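PDB 5NOA: family 88 glycosyl hydrolase from Bacteroides thetaiotaomicron, which probably acts as a polysaccharide lyase that removes rhamnose caps from complex arabinogalactan proteins such as gum arabic, although its family is generally assigned hydrolase activity. Local coordinates for residues M66-L71 with P75-Y80; H38-Y43 with F359-F364. All blocks are in the same frame, centred on the assembly; numbering follows the deposited sequence.

Contact 1: M66-L71 with P75-Y80; sequences MEAYFL and PEYLEY
The phenol ring of Tyr69 lies against Leu78, whose CB sits over one ring face, 3.7 Å from the centroid and only 14° off the ring normal. This is a CH-pi contact, displaced toward the CE1 rim. Leu78 then runs on across the ring, and its CD2 methyl stands 3.6 Å from Tyr69 OH. With CG anti to the backbone N (chi1 179°), the tyrosine is carried out from its own helix and laid along the start of helix 75-87, where Tyr69 CE1 also comes within 4.4 Å of Pro75 CA. The two helices form an alpha-helical hairpin of the kind from which the (alpha/alpha)6 barrel of this family is built: two residues link helix 56-72 to helix 75-87, and the short axes run at 148° to each other, 8.7 Å apart at closest. Nearer the middle of the interface the backbones come closest at Tyr69 and Tyr77, with Tyr69 CB and Tyr77 CB 4.0 Å apart. The Tyr77 ring reaches past Ala68, whose CB is 4.0 Å from Tyr77 CD2, and presents an edge to Tyr69 N. Its hydroxyl goes beyond the hairpin to a hydrogen bond with His38 ND1. With an alanine in place of Tyr69 the ring under Leu78 is gone, and the leucine's CB and CD2 would probably be left facing a gap between the two helices. On its other branch Leu78 holds CD1 4.4 Å from Met66 CE, while Leu127 and Leu130 of helix 120-130 also pack on this leucine.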
loop_
_atom_site.group_PDB
_atom_site.type_symbol
_atom_site.label_atom_id
_atom_site.label_comp_id
_atom_site.label_asym_id
_atom_site.label_seq_id
_atom_site.Cartn_x
_atom_site.Cartn_y
_atom_site.Cartn_z
ATOM N N MET A 66 3.323 -1.456 -11.720
ATOM C CA MET A 66 2.951 -0.255 -12.417
ATOM C C MET A 66 3.853 0.899 -12.050
ATOM O O MET A 66 4.277 1.662 -12.945
ATOM C CB MET A 66 1.487 0.094 -12.231
ATOM C CG MET A 66 0.540 -0.870 -12.940
ATOM S SD MET A 66 0.839 -1.186 -14.707
ATOM C CE MET A 66 0.623 0.432 -15.423
ATOM N N GLU A 67 4.202 1.038 -10.769
ATOM C CA GLU A 67 5.157 2.060 -10.373
ATOM C C GLU A 67 6.487 1.902 -11.115
ATOM O O GLU A 67 7.069 2.894 -11.581
ATOM C CB GLU A 67 5.373 2.010 -8.863
ATOM C CG GLU A 67 6.023 3.237 -8.279
ATOM C CD GLU A 67 5.085 4.402 -8.089
ATOM O OE1 GLU A 67 5.600 5.496 -7.853
ATOM O OE2 GLU A 67 3.848 4.227 -8.131
ATOM N N ALA A 68 6.987 0.667 -11.155
ATOM C CA ALA A 68 8.246 0.406 -11.857
ATOM C C ALA A 68 8.146 0.741 -13.358
ATOM O O ALA A 68 9.098 1.250 -13.925
ATOM C CB ALA A 68 8.658 -1.047 -11.646
ATOM N N TYR A 69 6.994 0.477 -13.971
ATOM C CA TYR A 69 6.782 0.840 -15.364
ATOM C C TYR A 69 6.782 2.345 -15.528
ATOM O O TYR A 69 7.400 2.881 -16.446
ATOM C CB TYR A 69 5.479 0.232 -15.912
ATOM C CG TYR A 69 5.277 0.628 -17.339
ATOM C CD1 TYR A 69 6.150 0.175 -18.313
ATOM C CD2 TYR A 69 4.306 1.551 -17.703
ATOM C CE1 TYR A 69 6.010 0.567 -19.618
ATOM C CE2 TYR A 69 4.166 1.959 -19.039
ATOM C CZ TYR A 69 5.033 1.463 -19.974
ATOM O OH TYR A 69 4.899 1.865 -21.278
ATOM N N PHE A 70 6.075 3.056 -14.653
ATOM C CA PHE A 70 6.068 4.525 -14.737
ATOM C C PHE A 70 7.482 5.096 -14.604
ATOM O O PHE A 70 7.821 6.098 -15.248
ATOM C CB PHE A 70 5.201 5.143 -13.649
ATOM C CG PHE A 70 3.762 4.783 -13.724
ATOM C CD1 PHE A 70 3.157 4.367 -14.895
ATOM C CD2 PHE A 70 2.994 4.844 -12.571
ATOM C CE1 PHE A 70 1.816 4.045 -14.927
ATOM C CE2 PHE A 70 1.653 4.532 -12.605
ATOM C CZ PHE A 70 1.063 4.136 -13.787
ATOM N N LEU A 71 8.307 4.505 -13.745
ATOM C CA LEU A 71 9.676 4.986 -13.544
ATOM C C LEU A 71 10.589 4.666 -14.712
ATOM O O LEU A 71 11.356 5.530 -15.129
ATOM C CB LEU A 71 10.268 4.387 -12.270
ATOM C CG LEU A 71 11.626 4.926 -11.867
ATOM C CD1 LEU A 71 11.453 6.247 -11.144
ATOM C CD2 LEU A 71 12.351 3.940 -10.950
ATOM N N PRO A 75 9.047 -2.159 -21.371
ATOM C CA PRO A 75 7.795 -2.636 -21.962
ATOM C C PRO A 75 7.270 -3.919 -21.359
ATOM O O PRO A 75 6.065 -4.091 -21.267
ATOM C CB PRO A 75 8.143 -2.844 -23.455
ATOM C CG PRO A 75 9.330 -2.060 -23.694
ATOM C CD PRO A 75 10.052 -1.851 -22.410
ATOM N N GLU A 76 8.159 -4.816 -20.975
ATOM C CA GLU A 76 7.777 -6.064 -20.368
ATOM C C GLU A 76 6.930 -5.854 -19.114
ATOM O O GLU A 76 6.064 -6.696 -18.807
ATOM C CB GLU A 76 9.019 -6.890 -20.022
ATOM C CG GLU A 76 9.755 -7.422 -21.238
ATOM C CD GLU A 76 10.842 -6.516 -21.814
ATOM O OE1 GLU A 76 10.876 -5.272 -21.582
ATOM O OE2 GLU A 76 11.674 -7.099 -22.564
ATOM N N TYR A 77 7.163 -4.789 -18.360
ATOM C CA TYR A 77 6.376 -4.563 -17.162
ATOM C C TYR A 77 4.947 -4.230 -17.476
ATOM O O TYR A 77 4.027 -4.753 -16.873
ATOM C CB TYR A 77 7.025 -3.494 -16.263
ATOM C CG TYR A 77 8.433 -3.838 -15.777
ATOM C CD1 TYR A 77 8.944 -5.114 -15.831
ATOM C CD2 TYR A 77 9.225 -2.862 -15.217
ATOM C CE1 TYR A 77 10.222 -5.409 -15.386
ATOM C CE2 TYR A 77 10.509 -3.127 -14.758
ATOM C CZ TYR A 77 11.014 -4.404 -14.847
ATOM O OH TYR A 77 12.291 -4.670 -14.424
ATOM N N LEU A 78 4.762 -3.374 -18.470
ATOM C CA LEU A 78 3.397 -3.047 -18.910
ATOM C C LEU A 78 2.670 -4.291 -19.400
ATOM O O LEU A 78 1.523 -4.539 -19.045
ATOM C CB LEU A 78 3.438 -1.985 -19.995
ATOM C CG LEU A 78 2.082 -1.585 -20.586
ATOM C CD1 LEU A 78 1.163 -1.056 -19.493
ATOM C CD2 LEU A 78 2.281 -0.547 -21.673
ATOM N N GLU A 79 3.368 -5.091 -20.194
ATOM C CA GLU A 79 2.774 -6.303 -20.701
ATOM C C GLU A 79 2.353 -7.272 -19.604
ATOM O O GLU A 79 1.320 -7.934 -19.715
ATOM C CB GLU A 79 3.691 -6.968 -21.730
ATOM C CG GLU A 79 3.814 -6.126 -23.011
ATOM C CD GLU A 79 2.477 -5.581 -23.562
ATOM O OE1 GLU A 79 1.606 -6.418 -23.911
ATOM O OE2 GLU A 79 2.299 -4.311 -23.656
ATOM N N TYR A 80 3.126 -7.350 -18.534
ATOM C CA TYR A 80 2.820 -8.251 -17.441
ATOM C C TYR A 80 1.538 -7.855 -16.724
ATOM O O TYR A 80 0.695 -8.697 -16.451
ATOM C CB TYR A 80 4.007 -8.279 -16.475
ATOM C CG TYR A 80 3.971 -9.422 -15.491
ATOM C CD1 TYR A 80 4.382 -10.684 -15.841
ATOM C CD2 TYR A 80 3.566 -9.218 -14.170
ATOM C CE1 TYR A 80 4.356 -11.731 -14.960
ATOM C CE2 TYR A 80 3.560 -10.253 -13.275
ATOM C CZ TYR A 80 3.970 -11.496 -13.669
ATOM O OH TYR A 80 3.970 -12.525 -12.741
#

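Contact 2: H38-Y43 with F359-F364; sequences HKVNGY and FGVGAF
Val40 meets Val361 and Phe364 where the first and last long helices of the chain, 29-47 and 358-377, come side by side to complete the ring of the (alpha/alpha)6 barrel. Segment 38-43 starts with an ordinary helical bond, Gly42 N to His38 O at 2.8 Å. Lys39 carries its ammonium group to the carbonyl of Gln330, in a loop whose Leu329 and Ile335 also pack on Val40. Val40 itself does all the touching across to 359-364, and it uses both of its methyls. CG1, anti to the backbone N (chi1 168°), meets the equivalent methyl of the other helix, Val40 CG1 to Val361 CG1 being 4.1 Å; the two valines have the same rotamer and pass alongside each other, pointing opposite ways. CG2 turns to the phenyl ring of Phe364. Asn41 looks to helix 56-72 instead, its OD1 bonded to the Tyr61 hydroxyl and its ND2 to Asn65 OD1, so both ends of this buried amide are satisfied and its rotation is fixed. Past it, the segment ends at Tyr43, whose N bonds back to Lys39 O.

The interface is modest, 147 Å² summed over both sides, and wholly apolar; the nearest alpha carbons, those of Val40 and Val361, are still 7.6 Å apart, so the helices meet through side chains. On the far helix Phe364 lies one turn after Val361, and Ile335 packs on it as it does on Val40. The phenyl ring comes at Val40 obliquely, bringing Phe364 CE1 to 4.0 Å from Val40 CG2.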
loop_
_atom_site.group_PDB
_atom_site.type_symbol
_atom_site.label_atom_id
_atom_site.label_comp_id
_atom_site.label_asym_id
_atom_site.label_seq_id
_atom_site.Cartn_x
_atom_site.Cartn_y
_atom_site.Cartn_z
ATOM N N HIS A 38 15.133 -3.526 -11.469
ATOM C CA HIS A 38 15.046 -4.503 -12.535
ATOM C C HIS A 38 15.382 -5.923 -12.056
ATOM O O HIS A 38 14.763 -6.902 -12.476
ATOM C CB HIS A 38 15.923 -4.088 -13.709
ATOM C CG HIS A 38 15.416 -2.875 -14.393
ATOM N ND1 HIS A 38 14.093 -2.756 -14.777
ATOM C CD2 HIS A 38 16.035 -1.744 -14.793
ATOM C CE1 HIS A 38 13.928 -1.578 -15.365
ATOM N NE2 HIS A 38 15.094 -0.957 -15.406
ATOM N N LYS A 39 16.342 -6.045 -11.142
ATOM C CA LYS A 39 16.697 -7.359 -10.603
ATOM C C LYS A 39 15.506 -7.971 -9.834
ATOM O O LYS A 39 15.174 -9.126 -9.994
ATOM C CB LYS A 39 17.919 -7.232 -9.706
ATOM C CG LYS A 39 18.488 -8.543 -9.201
ATOM C CD LYS A 39 19.726 -8.309 -8.334
ATOM C CE LYS A 39 19.472 -7.383 -7.126
ATOM N NZ LYS A 39 20.191 -7.725 -5.854
ATOM N N VAL A 40 14.875 -7.161 -9.009
ATOM C CA VAL A 40 13.760 -7.577 -8.182
ATOM C C VAL A 40 12.534 -7.912 -9.028
ATOM O O VAL A 40 11.883 -8.941 -8.837
ATOM C CB VAL A 40 13.450 -6.476 -7.142
ATOM C CG1 VAL A 40 12.134 -6.687 -6.439
ATOM C CG2 VAL A 40 14.592 -6.418 -6.128
ATOM N N ASN A 41 12.163 -6.991 -9.902
ATOM C CA ASN A 41 10.964 -7.185 -10.687
ATOM C C ASN A 41 11.152 -8.303 -11.692
ATOM O O ASN A 41 10.249 -9.104 -11.941
ATOM C CB ASN A 41 10.508 -5.885 -11.317
ATOM C CG ASN A 41 9.013 -5.798 -11.504
ATOM O OD1 ASN A 41 8.289 -6.503 -10.814
ATOM N ND2 ASN A 41 8.538 -4.942 -12.388
ATOM N N GLY A 42 12.350 -8.391 -12.260
ATOM C CA GLY A 42 12.683 -9.501 -13.143
ATOM C C GLY A 42 12.615 -10.844 -12.447
ATOM O O GLY A 42 12.087 -11.827 -13.018
ATOM N N TYR A 43 13.160 -10.925 -11.228
ATOM C CA TYR A 43 13.109 -12.167 -10.449
ATOM C C TYR A 43 11.638 -12.578 -10.275
ATOM O O TYR A 43 11.273 -13.748 -10.454
ATOM C CB TYR A 43 13.824 -11.983 -9.112
ATOM C CG TYR A 43 13.729 -13.168 -8.215
ATOM C CD1 TYR A 43 14.626 -14.212 -8.288
ATOM C CD2 TYR A 43 12.707 -13.262 -7.293
ATOM C CE1 TYR A 43 14.525 -15.303 -7.436
ATOM C CE2 TYR A 43 12.579 -14.348 -6.451
ATOM C CZ TYR A 43 13.485 -15.369 -6.532
ATOM O OH TYR A 43 13.349 -16.433 -5.697
ATOM N N PHE A 359 2.863 -9.113 -2.341
ATOM C CA PHE A 359 2.642 -7.785 -1.777
ATOM C C PHE A 359 3.933 -7.196 -1.218
ATOM O O PHE A 359 4.111 -5.982 -1.246
ATOM C CB PHE A 359 1.519 -7.797 -0.735
ATOM C CG PHE A 359 1.814 -8.624 0.492
ATOM C CD1 PHE A 359 2.508 -8.086 1.552
ATOM C CD2 PHE A 359 1.379 -9.941 0.590
ATOM C CE1 PHE A 359 2.805 -8.865 2.650
ATOM C CE2 PHE A 359 1.686 -10.716 1.710
ATOM C CZ PHE A 359 2.392 -10.164 2.735
ATOM N N GLY A 360 4.844 -8.037 -0.732
ATOM C CA GLY A 360 6.130 -7.557 -0.213
ATOM C C GLY A 360 6.992 -7.015 -1.330
ATOM O O GLY A 360 7.672 -5.999 -1.185
ATOM N N VAL A 361 7.006 -7.714 -2.452
ATOM C CA VAL A 361 7.730 -7.231 -3.634
ATOM C C VAL A 361 7.108 -5.932 -4.104
ATOM O O VAL A 361 7.827 -4.974 -4.435
ATOM C CB VAL A 361 7.736 -8.296 -4.750
ATOM C CG1 VAL A 361 8.212 -7.738 -6.086
ATOM C CG2 VAL A 361 8.544 -9.520 -4.310
ATOM N N GLY A 362 5.774 -5.876 -4.142
ATOM C CA GLY A 362 5.122 -4.630 -4.515
ATOM C C GLY A 362 5.553 -3.455 -3.641
ATOM O O GLY A 362 5.885 -2.377 -4.153
ATOM N N ALA A 363 5.543 -3.654 -2.323
ATOM C CA ALA A 363 5.959 -2.610 -1.402
ATOM C C ALA A 363 7.410 -2.187 -1.615
ATOM O O ALA A 363 7.741 -0.991 -1.594
ATOM C CB ALA A 363 5.745 -3.084 0.037
ATOM N N PHE A 364 8.279 -3.194 -1.810
ATOM C CA PHE A 364 9.686 -2.919 -2.056
ATOM C C PHE A 364 9.848 -2.061 -3.314
ATOM O O PHE A 364 10.629 -1.102 -3.345
ATOM C CB PHE A 364 10.467 -4.231 -2.151
ATOM C CG PHE A 364 11.945 -4.033 -2.250
ATOM C CD1 PHE A 364 12.540 -3.694 -3.468
ATOM C CD2 PHE A 364 12.738 -4.176 -1.126
ATOM C CE1 PHE A 364 13.900 -3.478 -3.518
ATOM C CE2 PHE A 364 14.092 -3.987 -1.189
ATOM C CZ PHE A 364 14.652 -3.630 -2.388
#

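How the contacts relate
From the N terminus the chain first enters helix 29-47, which supplies one half of contact 2, then passes into helix 56-72 and turns at once into helix 75-87; contact 1 closes that short hairpin. Helix 358-377, more than 300 residues after helix 29-47, comes back to close contact 2, so contact 1 sits entirely within this much larger loop and nothing crosses. One contact is local, joining successive helices, while the other joins the first and last long helices of the barrel. Their centres are 12 Å apart and they touch directly: Asn41 ND2 is 3.5 Å from Tyr77 CE1, and Ala68 packs on the same amide nitrogen.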